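Local coordinates for uncharacterized protein (Methanosarcina mazei, PDB 3R6A), which is of unknown function but belongs to the glyoxalase/bleomycin resistance protein/dioxygenase superfamily and is built round a mixed beta sheet flanked by helices, at residues N66-K80 and M103-E117. Numbering follows the deposited sequence.
With ACT (acetate ion), chain C.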
loop_
_atom_site.group_PDB
_atom_site.type_symbol
_atom_site.label_atom_id
_atom_site.label_comp_id
_atom_site.label_asym_id
_atom_site.label_seq_id
_atom_site.Cartn_x
_atom_site.Cartn_y
_atom_site.Cartn_z
ATOM N N ASN B 66 -7.792 -2.153 9.000
ATOM C CA ASN B 66 -7.014 -1.412 9.987
ATOM C C ASN B 66 -5.512 -1.493 9.739
ATOM O O ASN B 66 -4.738 -0.737 10.323
ATOM C CB ASN B 66 -7.339 -1.897 11.401
ATOM C CG ASN B 66 -8.769 -1.598 11.795
ATOM O OD1 ASN B 66 -9.263 -0.493 11.570
ATOM N ND2 ASN B 66 -9.440 -2.575 12.388
ATOM N N THR B 67 -5.104 -2.410 8.868
ATOM C CA THR B 67 -3.689 -2.569 8.539
ATOM C C THR B 67 -3.376 -1.732 7.302
ATOM O O THR B 67 -3.974 -1.930 6.246
ATOM C CB THR B 67 -3.348 -4.048 8.272
ATOM O OG1 THR B 67 -3.600 -4.812 9.460
ATOM C CG2 THR B 67 -1.883 -4.201 7.884
ATOM N N GLN B 68 -2.440 -0.799 7.446
ATOM C CA GLN B 68 -2.050 0.110 6.367
ATOM C C GLN B 68 -1.356 -0.563 5.184
ATOM O O GLN B 68 -1.621 -0.234 4.022
ATOM C CB GLN B 68 -1.126 1.203 6.919
ATOM C CG GLN B 68 -1.649 1.921 8.160
ATOM C CD GLN B 68 -2.943 2.652 7.903
ATOM O OE1 GLN B 68 -3.036 3.467 6.985
ATOM N NE2 GLN B 68 -3.954 2.370 8.717
ATOM N N ALA B 69 -0.458 -1.495 5.478
ATOM C CA ALA B 69 0.291 -2.183 4.434
ATOM C C ALA B 69 0.933 -3.447 4.976
ATOM O O ALA B 69 0.920 -3.694 6.179
ATOM C CB ALA B 69 1.366 -1.261 3.874
ATOM N N THR B 70 1.492 -4.242 4.072
ATOM C CA THR B 70 2.144 -5.491 4.441
ATOM C C THR B 70 3.597 -5.459 3.985
ATOM O O THR B 70 3.893 -5.140 2.832
ATOM C CB THR B 70 1.411 -6.680 3.793
ATOM O OG1 THR B 70 0.104 -6.789 4.370
ATOM C CG2 THR B 70 2.174 -7.981 3.999
ATOM N N PHE B 71 4.501 -5.763 4.910
ATOM C CA PHE B 71 5.925 -5.785 4.611
ATOM C C PHE B 71 6.395 -7.226 4.577
ATOM O O PHE B 71 6.322 -7.922 5.588
ATOM C CB PHE B 71 6.745 -5.067 5.693
ATOM C CG PHE B 71 6.554 -3.575 5.752
ATOM C CD1 PHE B 71 5.666 -2.916 4.907
ATOM C CD2 PHE B 71 7.275 -2.825 6.682
ATOM C CE1 PHE B 71 5.497 -1.535 4.991
ATOM C CE2 PHE B 71 7.113 -1.445 6.773
ATOM C CZ PHE B 71 6.221 -0.800 5.923
ATOM N N LEU B 72 6.860 -7.679 3.417
ATOM C CA LEU B 72 7.405 -9.029 3.294
ATOM C C LEU B 72 8.867 -8.860 3.706
ATOM O O LEU B 72 9.585 -8.036 3.133
ATOM C CB LEU B 72 7.299 -9.517 1.844
ATOM C CG LEU B 72 7.894 -10.880 1.481
ATOM C CD1 LEU B 72 7.293 -11.985 2.348
ATOM C CD2 LEU B 72 7.618 -11.150 0.009
ATOM N N VAL B 73 9.301 -9.619 4.709
ATOM C CA VAL B 73 10.664 -9.500 5.212
ATOM C C VAL B 73 11.422 -10.820 5.242
ATOM O O VAL B 73 10.829 -11.894 5.155
ATOM C CB VAL B 73 10.667 -8.896 6.644
ATOM C CG1 VAL B 73 9.930 -7.568 6.645
ATOM C CG2 VAL B 73 9.998 -9.855 7.622
ATOM N N ASP B 74 12.740 -10.730 5.378
ATOM C CA ASP B 74 13.580 -11.919 5.421
ATOM C C ASP B 74 13.500 -12.612 6.781
ATOM O O ASP B 74 13.492 -13.840 6.860
ATOM C CB ASP B 74 15.031 -11.538 5.108
ATOM C CG ASP B 74 15.667 -10.700 6.202
ATOM O OD1 ASP B 74 14.953 -9.892 6.834
ATOM O OD2 ASP B 74 16.889 -10.840 6.423
ATOM N N SER B 75 13.423 -11.822 7.848
ATOM C CA SER B 75 13.366 -12.378 9.196
ATOM C C SER B 75 12.474 -11.597 10.158
ATOM O O SER B 75 12.787 -10.463 10.515
ATOM C CB SER B 75 14.783 -12.453 9.771
ATOM O OG SER B 75 14.764 -12.764 11.154
ATOM N N LEU B 76 11.375 -12.207 10.593
ATOM C CA LEU B 76 10.468 -11.541 11.531
ATOM C C LEU B 76 11.164 -11.200 12.839
ATOM O O LEU B 76 11.000 -10.109 13.374
ATOM C CB LEU B 76 9.265 -12.418 11.882
ATOM C CG LEU B 76 8.026 -12.539 11.000
ATOM C CD1 LEU B 76 6.923 -13.196 11.835
ATOM C CD2 LEU B 76 7.571 -11.177 10.504
ATOM N N ASP B 77 11.929 -12.154 13.358
ATOM C CA ASP B 77 12.618 -11.967 14.627
ATOM C C ASP B 77 13.514 -10.736 14.677
ATOM O O ASP B 77 13.513 -10.011 15.671
ATOM C CB ASP B 77 13.418 -13.224 14.966
ATOM C CG ASP B 77 12.558 -14.469 14.954
ATOM O OD1 ASP B 77 11.490 -14.455 15.602
ATOM O OD2 ASP B 77 12.945 -15.459 14.296
ATOM N N LYS B 78 14.275 -10.498 13.615
ATOM C CA LYS B 78 15.157 -9.336 13.571
ATOM C C LYS B 78 14.347 -8.044 13.646
ATOM O O LYS B 78 14.709 -7.109 14.364
ATOM C CB LYS B 78 15.991 -9.354 12.288
ATOM C CG LYS B 78 17.482 -9.596 12.520
ATOM C CD LYS B 78 17.743 -10.910 13.234
ATOM C CE LYS B 78 17.428 -12.111 12.352
ATOM N NZ LYS B 78 17.702 -13.401 13.054
ATOM N N PHE B 79 13.244 -8.000 12.905
ATOM C CA PHE B 79 12.380 -6.823 12.898
ATOM C C PHE B 79 11.652 -6.653 14.224
ATOM O O PHE B 79 11.471 -5.537 14.699
ATOM C CB PHE B 79 11.366 -6.914 11.751
ATOM C CG PHE B 79 11.915 -6.466 10.427
ATOM C CD1 PHE B 79 11.953 -5.114 10.101
ATOM C CD2 PHE B 79 12.439 -7.387 9.525
ATOM C CE1 PHE B 79 12.507 -4.680 8.898
ATOM C CE2 PHE B 79 12.997 -6.966 8.315
ATOM C CZ PHE B 79 13.032 -5.610 8.002
ATOM N N LYS B 80 11.241 -7.764 14.825
ATOM C CA LYS B 80 10.540 -7.711 16.100
ATOM C C LYS B 80 11.411 -7.004 17.132
ATOM O O LYS B 80 10.943 -6.124 17.853
ATOM C CB LYS B 80 10.203 -9.127 16.577
ATOM C CG LYS B 80 9.395 -9.186 17.863
ATOM C CD LYS B 80 8.974 -10.621 18.163
ATOM C CE LYS B 80 8.169 -10.712 19.451
ATOM N NZ LYS B 80 8.979 -10.341 20.643
HETATM N N MSE B 103 3.070 -11.305 11.813
HETATM C CA MSE B 103 2.850 -10.553 13.044
HETATM C C MSE B 103 2.310 -9.201 12.614
HETATM O O MSE B 103 2.593 -8.728 11.510
HETATM C CB MSE B 103 4.135 -10.379 13.861
HETATM C CG MSE B 103 5.208 -9.528 13.221
HETATM SE SE MSE B 103 6.707 -9.296 14.439
HETATM C CE MSE B 103 7.798 -8.139 13.331
ATOM N N THR B 104 1.499 -8.596 13.468
ATOM C CA THR B 104 0.933 -7.288 13.170
ATOM C C THR B 104 1.510 -6.347 14.206
ATOM O O THR B 104 1.571 -6.673 15.390
ATOM C CB THR B 104 -0.600 -7.320 13.228
ATOM O OG1 THR B 104 -1.084 -8.209 12.211
ATOM C CG2 THR B 104 -1.175 -5.926 12.974
ATOM N N VAL B 105 1.940 -5.179 13.753
ATOM C CA VAL B 105 2.599 -4.232 14.634
ATOM C C VAL B 105 2.043 -2.825 14.563
ATOM O O VAL B 105 1.695 -2.346 13.491
ATOM C CB VAL B 105 4.101 -4.157 14.271
ATOM C CG1 VAL B 105 4.821 -3.150 15.160
ATOM C CG2 VAL B 105 4.731 -5.538 14.383
ATOM N N ARG B 106 1.964 -2.164 15.716
ATOM C CA ARG B 106 1.519 -0.781 15.749
ATOM C C ARG B 106 2.770 0.058 15.967
ATOM O O ARG B 106 3.376 0.020 17.040
ATOM C CB ARG B 106 0.524 -0.518 16.891
ATOM C CG ARG B 106 0.047 0.942 16.943
ATOM C CD ARG B 106 -0.903 1.191 18.115
ATOM N NE ARG B 106 -1.487 2.537 18.091
ATOM C CZ ARG B 106 -0.861 3.647 18.476
ATOM N NH1 ARG B 106 0.383 3.601 18.929
ATOM N NH2 ARG B 106 -1.487 4.813 18.403
ATOM N N HIS B 107 3.168 0.799 14.941
ATOM C CA HIS B 107 4.334 1.662 15.037
ATOM C C HIS B 107 4.002 2.812 15.987
ATOM O O HIS B 107 2.836 3.138 16.187
ATOM C CB HIS B 107 4.686 2.228 13.661
ATOM C CG HIS B 107 5.226 1.212 12.703
ATOM N ND1 HIS B 107 5.448 1.493 11.372
ATOM C CD2 HIS B 107 5.616 -0.073 12.887
ATOM C CE1 HIS B 107 5.951 0.425 10.776
ATOM N NE2 HIS B 107 6.062 -0.540 11.673
ATOM N N SER B 108 5.034 3.422 16.556
ATOM C CA SER B 108 4.853 4.542 17.474
ATOM C C SER B 108 3.978 5.636 16.862
ATOM O O SER B 108 3.168 6.255 17.556
ATOM C CB SER B 108 6.215 5.132 17.855
ATOM O OG SER B 108 6.063 6.219 18.747
ATOM N N ASP B 109 4.135 5.876 15.561
ATOM C CA ASP B 109 3.349 6.915 14.908
ATOM C C ASP B 109 1.895 6.532 14.694
ATOM O O ASP B 109 1.118 7.316 14.155
ATOM C CB ASP B 109 3.968 7.323 13.567
ATOM C CG ASP B 109 4.015 6.184 12.569
ATOM O OD1 ASP B 109 3.042 5.405 12.499
ATOM O OD2 ASP B 109 5.022 6.083 11.840
ATOM N N GLY B 110 1.524 5.323 15.106
ATOM C CA GLY B 110 0.141 4.904 14.961
ATOM C C GLY B 110 -0.159 3.982 13.797
ATOM O O GLY B 110 -1.225 3.364 13.753
ATOM N N SER B 111 0.771 3.879 12.851
ATOM C CA SER B 111 0.562 3.018 11.693
ATOM C C SER B 111 0.526 1.554 12.100
ATOM O O SER B 111 1.300 1.121 12.954
ATOM C CB SER B 111 1.684 3.210 10.672
ATOM O OG SER B 111 1.811 4.566 10.288
ATOM N N VAL B 112 -0.376 0.799 11.484
ATOM C CA VAL B 112 -0.497 -0.631 11.754
ATOM C C VAL B 112 0.012 -1.365 10.518
ATOM O O VAL B 112 -0.531 -1.219 9.431
ATOM C CB VAL B 112 -1.957 -1.030 12.026
ATOM C CG1 VAL B 112 -2.055 -2.541 12.201
ATOM C CG2 VAL B 112 -2.457 -0.312 13.280
ATOM N N ILE B 113 1.064 -2.155 10.702
ATOM C CA ILE B 113 1.682 -2.876 9.599
ATOM C C ILE B 113 1.755 -4.375 9.844
ATOM O O ILE B 113 2.039 -4.821 10.961
ATOM C CB ILE B 113 3.124 -2.368 9.371
ATOM C CG1 ILE B 113 3.111 -0.866 9.065
ATOM C CG2 ILE B 113 3.796 -3.182 8.256
ATOM C CD1 ILE B 113 2.453 -0.490 7.748
ATOM N N GLU B 114 1.491 -5.152 8.801
ATOM C CA GLU B 114 1.584 -6.599 8.909
ATOM C C GLU B 114 2.947 -7.004 8.357
ATOM O O GLU B 114 3.286 -6.663 7.222
ATOM C CB GLU B 114 0.487 -7.292 8.099
ATOM C CG GLU B 114 0.658 -8.799 8.050
ATOM C CD GLU B 114 -0.321 -9.468 7.112
ATOM O OE1 GLU B 114 -0.585 -8.902 6.028
ATOM O OE2 GLU B 114 -0.815 -10.566 7.455
ATOM N N TYR B 115 3.736 -7.694 9.171
ATOM C CA TYR B 115 5.053 -8.167 8.749
ATOM C C TYR B 115 4.919 -9.654 8.442
ATOM O O TYR B 115 4.423 -10.428 9.263
ATOM C CB TYR B 115 6.082 -7.955 9.862
ATOM C CG TYR B 115 6.486 -6.512 10.040
ATOM C CD1 TYR B 115 7.698 -6.040 9.538
ATOM C CD2 TYR B 115 5.656 -5.612 10.712
ATOM C CE1 TYR B 115 8.080 -4.714 9.704
ATOM C CE2 TYR B 115 6.028 -4.281 10.880
ATOM C CZ TYR B 115 7.244 -3.840 10.377
ATOM O OH TYR B 115 7.645 -2.538 10.577
ATOM N N VAL B 116 5.367 -10.056 7.259
ATOM C CA VAL B 116 5.255 -11.451 6.859
ATOM C C VAL B 116 6.591 -12.043 6.451
ATOM O O VAL B 116 7.412 -11.378 5.823
ATOM C CB VAL B 116 4.276 -11.596 5.677
ATOM C CG1 VAL B 116 4.139 -13.061 5.286
ATOM C CG2 VAL B 116 2.925 -11.007 6.048
ATOM N N GLU B 117 6.797 -13.304 6.812
ATOM C CA GLU B 117 8.011 -14.026 6.469
ATOM C C GLU B 117 7.544 -15.285 5.749
ATOM O O GLU B 117 6.766 -16.061 6.296
ATOM C CB GLU B 117 8.778 -14.407 7.736
ATOM C CG GLU B 117 10.116 -15.080 7.482
ATOM C CD GLU B 117 10.767 -15.572 8.761
ATOM O OE1 GLU B 117 11.064 -14.738 9.643
ATOM O OE2 GLU B 117 10.977 -16.797 8.888
HETATM C C ACT C . 7.392 6.282 14.091
HETATM O O ACT C . 6.798 5.245 14.376
HETATM O OXT ACT C . 7.160 6.850 13.022
HETATM C CH3 ACT C . 8.411 6.858 15.042
HETATM O O HOH W 1 -2.661 -7.307 9.959
#
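The F71 ring takes CG2 of I113 over one face and turns its edge to Y115, all three on one face of a parallel strand pair, 69-73 beside 112-117. CG2 of I113 lies 3.7 Å from the ring centroid, almost on the ring normal. With the CG of F71 beside its own backbone N (chi1 -69°), the F71 and Y115 side chains leave the sheet side by side, and the F71 edge, CD2 nearest, meets the face of Y115 in a T-shaped pair with planes at 74°. F79, from the helix that follows, adds its CD1 obliquely to CE1 of Y115, and CG1 of V73 meets the Y115 ring at its edge. Beyond the ring, Y115 OH and H107 NE2 share a hydrogen bond of 2.8 Å; H107 ND1 in turn bonds to Y24 of the second subunit. CD2 of L76 packs on CB of Y115, 3.6 Å away, and on CG of M103, a selenomethionine.

On the other face T70 OG1 donates to the anti lone pair of E114 OE1 at 2.8 Å; NH1 of R11 forms a salt bridge with E114 OE1 and a hydrogen bond with T70 OG1. The extended E117 reaches the helix start, where OE1 takes a nearly straight bond from L76 N (2.7 Å). That helix end would probably favour the charged form of E117, although nearby D77 would work against it and R101 offers only a long, weak ion pair.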